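Local coordinates for glyoxalase family protein (Bacillus cereus, PDB 1ZSW), which is of unknown function but binds a zinc ion and belongs to the glyoxalase (vicinal oxygen chelate) family of metalloproteins, at residues Ala101-Ile105 and Ile244-Ala248; Ser183-Arg189 and Glu226-Leu232. All blocks are in the same frame, centred on the assembly; numbering follows the deposited sequence. Where two conformers were deposited one is given.

A strand crossing and a strand pairing, one placed within the other, show how a duplicated fold can be joined. From the N terminus, strand 101-109 comes first; strands 180-188 and 227-231 follow, and strand 244-251 is last. Interaction 2 closes the shorter loop, bringing 226-232 back beside 183-189 after helix 191-201 and the hairpin 205-217. Interaction 1 closes the longer one, laying 244-248 across 101-105, and the whole of interaction 2 falls within it. Strands 101-109 and 180-188 are antiparallel neighbours, so the two contacts meet: T103 OG1 probably hydrogen-bonds to both E185 OE2 and T187 OG1. Together they tie the zinc-bearing sheet to the sheet packed behind it.

Interaction 1 of 2, residues Ala101-Ile105 and Ile244-Ala248; sequences AITRI and IHHLA. With ZN (zinc ion), chain B.
The zinc-bearing strand of this glyoxalase fold rests on a second sheet through I244 and I102, an example of two strands from different sheets crossing at about a right angle, on the side of strand 244-248 away from the zinc. The short strands 101-105 and 244-248 pass at 6.9 Å between axes and 95° between directions, so they meet at one point of crossing rather than along their length. There the two isoleucine side chains cross at about a right angle, I102 CG2 lying 3.6 Å from I244 CG2. I244 CD1 reaches past this pair to within 3.5 Å of I102 O, and I105 CG1 packs against the same methyl from the other strand at 3.9 Å. The longer branch of I102 stands beside its own backbone N (chi1 -53°) and extends from there, which carries CD1 to 3.6 Å from L247 N, against the backbone of the zinc strand.

No direct hydrogen bond crosses the contact. Two waters replace it: one donates to I102 O and accepts from I244 N, the other accepts from I102 N and donates to I244 O, so each backbone polar pair is satisfied through a single bridging water.

On the far side of the strand, H246 NE2 binds zinc at 2.1 Å. Its ND1 donates to H245 ND1 at 2.8 Å with an N-H...N angle of 174°, in the plane of both rings, a bond that restrains the rotation of the metal-binding imidazole. H33 and E294 complete the protein's share of the zinc site. H245 and H246 both face S35 in a classic beta bulge, and T103 and R104 form another opposite E185. Strand 244-251 lies between strands 31-38 and 292-300, while strand 101-109 runs between 150-155 and 180-188.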
loop_
_atom_site.group_PDB
_atom_site.type_symbol
_atom_site.label_atom_id
_atom_site.label_comp_id
_atom_site.label_asym_id
_atom_site.label_seq_id
_atom_site.Cartn_x
_atom_site.Cartn_y
_atom_site.Cartn_z
ATOM N N ALA A 101 2.800 -9.137 11.283
ATOM C CA ALA A 101 1.896 -8.876 10.144
ATOM C C ALA A 101 1.781 -7.376 9.912
ATOM O O ALA A 101 2.013 -6.558 10.811
ATOM C CB ALA A 101 0.521 -9.414 10.449
ATOM N N ILE A 102 1.533 -6.994 8.663
ATOM C CA ILE A 102 1.115 -5.607 8.345
ATOM C C ILE A 102 -0.341 -5.536 8.765
ATOM O O ILE A 102 -1.156 -6.370 8.351
ATOM C CB ILE A 102 1.290 -5.347 6.816
ATOM C CG1 ILE A 102 2.718 -5.704 6.411
ATOM C CG2 ILE A 102 0.905 -3.880 6.500
ATOM C CD1 ILE A 102 2.827 -5.860 4.869
ATOM N N THR A 103 -0.694 -4.546 9.596
ATOM C CA THR A 103 -1.992 -4.601 10.281
ATOM C C THR A 103 -2.960 -3.429 10.057
ATOM O O THR A 103 -4.110 -3.547 10.439
ATOM C CB THR A 103 -1.817 -4.828 11.828
ATOM O OG1 THR A 103 -0.891 -3.858 12.317
ATOM C CG2 THR A 103 -1.334 -6.272 12.097
ATOM N N ARG A 104 -2.528 -2.309 9.474
ATOM C CA ARG A 104 -3.464 -1.170 9.271
ATOM C C ARG A 104 -3.012 -0.317 8.115
ATOM O O ARG A 104 -1.795 -0.039 7.979
ATOM C CB ARG A 104 -3.558 -0.310 10.545
ATOM C CG ARG A 104 -4.808 0.553 10.600
ATOM C CD ARG A 104 -4.831 1.533 11.772
ATOM N NE ARG A 104 -4.400 0.976 13.070
ATOM C CZ ARG A 104 -5.226 0.486 13.997
ATOM N NH1 ARG A 104 -6.538 0.437 13.785
ATOM N NH2 ARG A 104 -4.724 0.023 15.140
ATOM N N ILE A 105 -3.981 0.117 7.293
ATOM C CA ILE A 105 -3.708 1.009 6.181
ATOM C C ILE A 105 -4.228 2.402 6.488
ATOM O O ILE A 105 -5.430 2.585 6.628
ATOM C CB ILE A 105 -4.409 0.535 4.905
ATOM C CG1 ILE A 105 -4.115 -0.936 4.652
ATOM C CG2 ILE A 105 -3.950 1.400 3.705
ATOM C CD1 ILE A 105 -4.960 -1.492 3.465
ATOM N N ILE A 244 -3.258 -8.375 4.814
ATOM C CA ILE A 244 -2.349 -7.587 4.004
ATOM C C ILE A 244 -1.130 -8.446 3.671
ATOM O O ILE A 244 -0.425 -8.924 4.568
ATOM C CB ILE A 244 -1.942 -6.274 4.723
ATOM C CG1 ILE A 244 -3.166 -5.410 5.041
ATOM C CG2 ILE A 244 -0.961 -5.508 3.832
ATOM C CD1 ILE A 244 -2.965 -4.364 6.168
ATOM N N HIS A 245 -0.869 -8.620 2.368
ATOM C CA HIS A 245 0.123 -9.544 1.897
ATOM C C HIS A 245 1.531 -8.902 1.856
ATOM O O HIS A 245 2.488 -9.500 2.294
ATOM C CB HIS A 245 -0.289 -10.088 0.530
ATOM C CG HIS A 245 0.685 -11.059 -0.037
ATOM N ND1 HIS A 245 1.647 -10.681 -0.946
ATOM C CD2 HIS A 245 0.867 -12.382 0.185
ATOM C CE1 HIS A 245 2.376 -11.737 -1.275
ATOM N NE2 HIS A 245 1.928 -12.779 -0.597
ATOM N N HIS A 246 1.601 -7.659 1.401
ATOM C CA HIS A 246 2.897 -6.929 1.360
ATOM C C HIS A 246 2.685 -5.434 1.230
ATOM O O HIS A 246 1.645 -4.969 0.778
ATOM C CB HIS A 246 3.833 -7.433 0.199
ATOM C CG HIS A 246 3.292 -7.208 -1.176
ATOM N ND1 HIS A 246 2.499 -8.136 -1.824
ATOM C CD2 HIS A 246 3.512 -6.213 -2.067
ATOM C CE1 HIS A 246 2.188 -7.673 -3.027
ATOM N NE2 HIS A 246 2.774 -6.499 -3.192
ATOM N N LEU A 247 3.731 -4.700 1.590
ATOM C CA LEU A 247 3.794 -3.257 1.410
ATOM C C LEU A 247 4.921 -2.982 0.434
ATOM O O LEU A 247 6.024 -3.558 0.597
ATOM C CB LEU A 247 4.130 -2.551 2.737
ATOM C CG LEU A 247 4.471 -1.060 2.630
ATOM C CD1 LEU A 247 3.297 -0.217 2.200
ATOM C CD2 LEU A 247 5.019 -0.555 3.984
ATOM N N ALA A 248 4.614 -2.172 -0.587
ATOM C CA ALA A 248 5.639 -1.737 -1.564
ATOM C C ALA A 248 6.016 -0.299 -1.331
ATOM O O ALA A 248 5.134 0.527 -1.072
ATOM C CB ALA A 248 5.142 -1.903 -3.003
HETATM ZN ZN ZN B . 3.059 -5.593 -5.054
HETATM O O HOH W 1 -2.830 -8.481 7.643
HETATM O O HOH W 2 1.315 -9.076 6.626
#

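Interaction 2 of 2, residues Ser183-Arg189 and Glu226-Leu232; sequences SVELTVR and EIVVKYL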
loop_
_atom_site.group_PDB
_atom_site.type_symbol
_atom_site.label_atom_id
_atom_site.label_comp_id
_atom_site.label_asym_id
_atom_site.label_seq_id
_atom_site.Cartn_x
_atom_site.Cartn_y
_atom_site.Cartn_z
ATOM N N SER A 183 0.162 6.723 6.990
ATOM C CA SER A 183 0.809 5.756 7.867
ATOM C C SER A 183 0.414 4.336 7.512
ATOM O O SER A 183 -0.782 4.071 7.331
ATOM C CB SER A 183 0.317 5.973 9.307
ATOM O OG SER A 183 0.301 7.346 9.623
ATOM N N VAL A 184 1.386 3.422 7.490
ATOM C CA VAL A 184 1.075 1.970 7.385
ATOM C C VAL A 184 1.603 1.335 8.659
ATOM O O VAL A 184 2.689 1.639 9.059
ATOM C CB VAL A 184 1.739 1.333 6.136
ATOM C CG1 VAL A 184 1.536 -0.175 6.143
ATOM C CG2 VAL A 184 1.082 1.904 4.829
ATOM N N GLU A 185 0.778 0.496 9.277
ATOM C CA GLU A 185 1.112 -0.099 10.596
ATOM C C GLU A 185 1.660 -1.513 10.413
ATOM O O GLU A 185 1.018 -2.368 9.730
ATOM C CB GLU A 185 -0.166 -0.174 11.405
ATOM C CG GLU A 185 0.032 -0.600 12.847
ATOM C CD GLU A 185 -1.307 -0.703 13.520
ATOM O OE1 GLU A 185 -1.838 0.378 13.945
ATOM O OE2 GLU A 185 -1.867 -1.831 13.583
ATOM N N LEU A 186 2.803 -1.752 11.053
ATOM C CA LEU A 186 3.461 -3.089 11.094
ATOM C C LEU A 186 3.424 -3.540 12.564
ATOM O O LEU A 186 3.824 -2.756 13.429
ATOM C CB LEU A 186 4.926 -2.991 10.631
ATOM C CG LEU A 186 5.163 -2.339 9.261
ATOM C CD1 LEU A 186 6.613 -2.370 8.846
ATOM C CD2 LEU A 186 4.303 -3.018 8.179
ATOM N N THR A 187 2.976 -4.759 12.806
ATOM C CA THR A 187 2.944 -5.310 14.194
ATOM C C THR A 187 3.997 -6.427 14.202
ATOM O O THR A 187 3.967 -7.317 13.351
ATOM C CB THR A 187 1.538 -5.831 14.527
ATOM O OG1 THR A 187 0.593 -4.738 14.472
ATOM C CG2 THR A 187 1.488 -6.397 15.971
ATOM N N VAL A 188 4.948 -6.356 15.123
ATOM C CA VAL A 188 6.068 -7.273 15.098
ATOM C C VAL A 188 6.451 -7.792 16.493
ATOM O O VAL A 188 6.128 -7.147 17.492
ATOM C CB VAL A 188 7.345 -6.599 14.478
ATOM C CG1 VAL A 188 7.094 -6.279 12.989
ATOM C CG2 VAL A 188 7.752 -5.318 15.235
ATOM N N ARG A 189 7.142 -8.929 16.538
ATOM C CA ARG A 189 7.733 -9.426 17.817
ATOM C C ARG A 189 8.957 -8.635 18.231
ATOM O O ARG A 189 9.183 -8.401 19.439
ATOM C CB ARG A 189 8.127 -10.897 17.683
ATOM C CG ARG A 189 6.949 -11.842 17.502
ATOM C CD ARG A 189 6.485 -12.473 18.866
ATOM N NE ARG A 189 5.441 -13.483 18.648
ATOM C CZ ARG A 189 5.551 -14.484 17.779
ATOM N NH1 ARG A 189 6.676 -14.642 17.093
ATOM N NH2 ARG A 189 4.556 -15.320 17.584
ATOM N N GLU A 226 5.117 7.062 5.849
ATOM C CA GLU A 226 5.184 6.834 7.290
ATOM C C GLU A 226 4.841 5.401 7.657
ATOM O O GLU A 226 3.883 4.844 7.124
ATOM C CB GLU A 226 4.289 7.815 8.011
ATOM C CG GLU A 226 4.463 7.773 9.534
ATOM C CD GLU A 226 3.615 8.852 10.215
ATOM O OE1 GLU A 226 2.468 8.561 10.592
ATOM O OE2 GLU A 226 4.125 9.983 10.320
ATOM N N ILE A 227 5.637 4.836 8.557
ATOM C CA ILE A 227 5.408 3.471 9.073
ATOM C C ILE A 227 5.318 3.549 10.591
ATOM O O ILE A 227 6.198 4.132 11.216
ATOM C CB ILE A 227 6.534 2.532 8.651
ATOM C CG1 ILE A 227 6.475 2.365 7.108
ATOM C CG2 ILE A 227 6.330 1.182 9.272
ATOM C CD1 ILE A 227 7.632 1.474 6.621
ATOM N N VAL A 228 4.262 2.963 11.127
ATOM C CA VAL A 228 4.045 2.821 12.573
ATOM C C VAL A 228 4.388 1.377 12.915
ATOM O O VAL A 228 3.757 0.449 12.400
ATOM C CB VAL A 228 2.576 3.095 12.915
ATOM C CG1 VAL A 228 2.336 2.838 14.424
ATOM C CG2 VAL A 228 2.228 4.538 12.568
ATOM N N VAL A 229 5.349 1.177 13.806
ATOM C CA VAL A 229 5.787 -0.168 14.180
ATOM C C VAL A 229 5.318 -0.425 15.610
ATOM O O VAL A 229 5.670 0.333 16.515
ATOM C CB VAL A 229 7.313 -0.356 14.062
ATOM C CG1 VAL A 229 7.718 -1.783 14.483
ATOM C CG2 VAL A 229 7.782 -0.089 12.627
ATOM N N LYS A 230 4.511 -1.462 15.760
ATOM C CA LYS A 230 3.962 -1.850 17.080
ATOM C C LYS A 230 4.528 -3.188 17.549
ATOM O O LYS A 230 4.592 -4.174 16.799
ATOM C CB LYS A 230 2.433 -1.967 17.025
ATOM C CG LYS A 230 1.722 -0.657 16.668
ATOM C CD LYS A 230 0.232 -0.830 16.610
ATOM C CE LYS A 230 -0.410 -1.031 17.962
ATOM N NZ LYS A 230 -1.872 -1.213 17.761
ATOM N N TYR A 231 4.912 -3.242 18.830
ATOM C CA TYR A 231 5.352 -4.500 19.404
ATOM C C TYR A 231 4.128 -5.255 19.915
ATOM O O TYR A 231 3.289 -4.694 20.644
ATOM C CB TYR A 231 6.319 -4.222 20.574
ATOM C CG TYR A 231 6.521 -5.449 21.460
ATOM C CD1 TYR A 231 6.195 -5.405 22.805
ATOM C CD2 TYR A 231 7.009 -6.643 20.941
ATOM C CE1 TYR A 231 6.384 -6.522 23.631
ATOM C CE2 TYR A 231 7.172 -7.774 21.757
ATOM C CZ TYR A 231 6.860 -7.684 23.094
ATOM O OH TYR A 231 7.041 -8.781 23.893
ATOM N N LEU A 232 3.992 -6.498 19.501
ATOM C CA LEU A 232 2.968 -7.376 20.046
ATOM C C LEU A 232 3.542 -8.772 20.148
ATOM O O LEU A 232 4.141 -9.297 19.196
ATOM C CB LEU A 232 1.672 -7.369 19.213
ATOM C CG LEU A 232 0.478 -8.198 19.735
ATOM C CD1 LEU A 232 -0.069 -7.535 21.015
ATOM C CD2 LEU A 232 -0.630 -8.268 18.709
HETATM O O HOH W 3 -3.244 -2.977 15.522
HETATM O O HOH W 4 -2.538 1.291 16.696
#
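At the edge of the Y231 ring, near its plane, the carbonyl of R189 approaches, with R189 O 3.1 Å from Y231 CE2. The carboxylate of E226 receives S183 OG at OE1, 2.7 Å away, on the anti side and 30° out of the carboxylate plane; R138 forms a salt bridge to the same oxygen. Beside the carboxylate of E185 runs the aliphatic part of K230, with K230 CD 3.5 Å from E185 CD. A bend at chi3 (71°) in the lysine leaves NZ 4.1 Å from E185 OE1, beyond a salt bridge, and two waters span the interval, one to each carboxylate oxygen. E185 OE2 is also hydrogen-bonded to T103 OG1, and OE1 forms a salt bridge with R104 NE.

The backbones form a regular parallel pair. Six hydrogen bonds link even-numbered residues of both segments, from V184 N to E226 O at one end to L232 N to V188 O at the other. L186 CD1 lies 3.6 Å from I227 CG2, and V188 CG2 touches V229 CG1 at the same distance. T187 CG2 presses closely on L232 CB, 3.4 Å away.

The apolar face of L186, V188, I227 and V229 is covered by helix 191-201 through M194 and L198. Strands 180-188 and 227-231 begin and end a beta-alpha-beta-beta-beta unit, the module characteristic of the vicinal oxygen chelate fold. Strand 213-217 flanks 227-231, and 101-109 flanks 180-188.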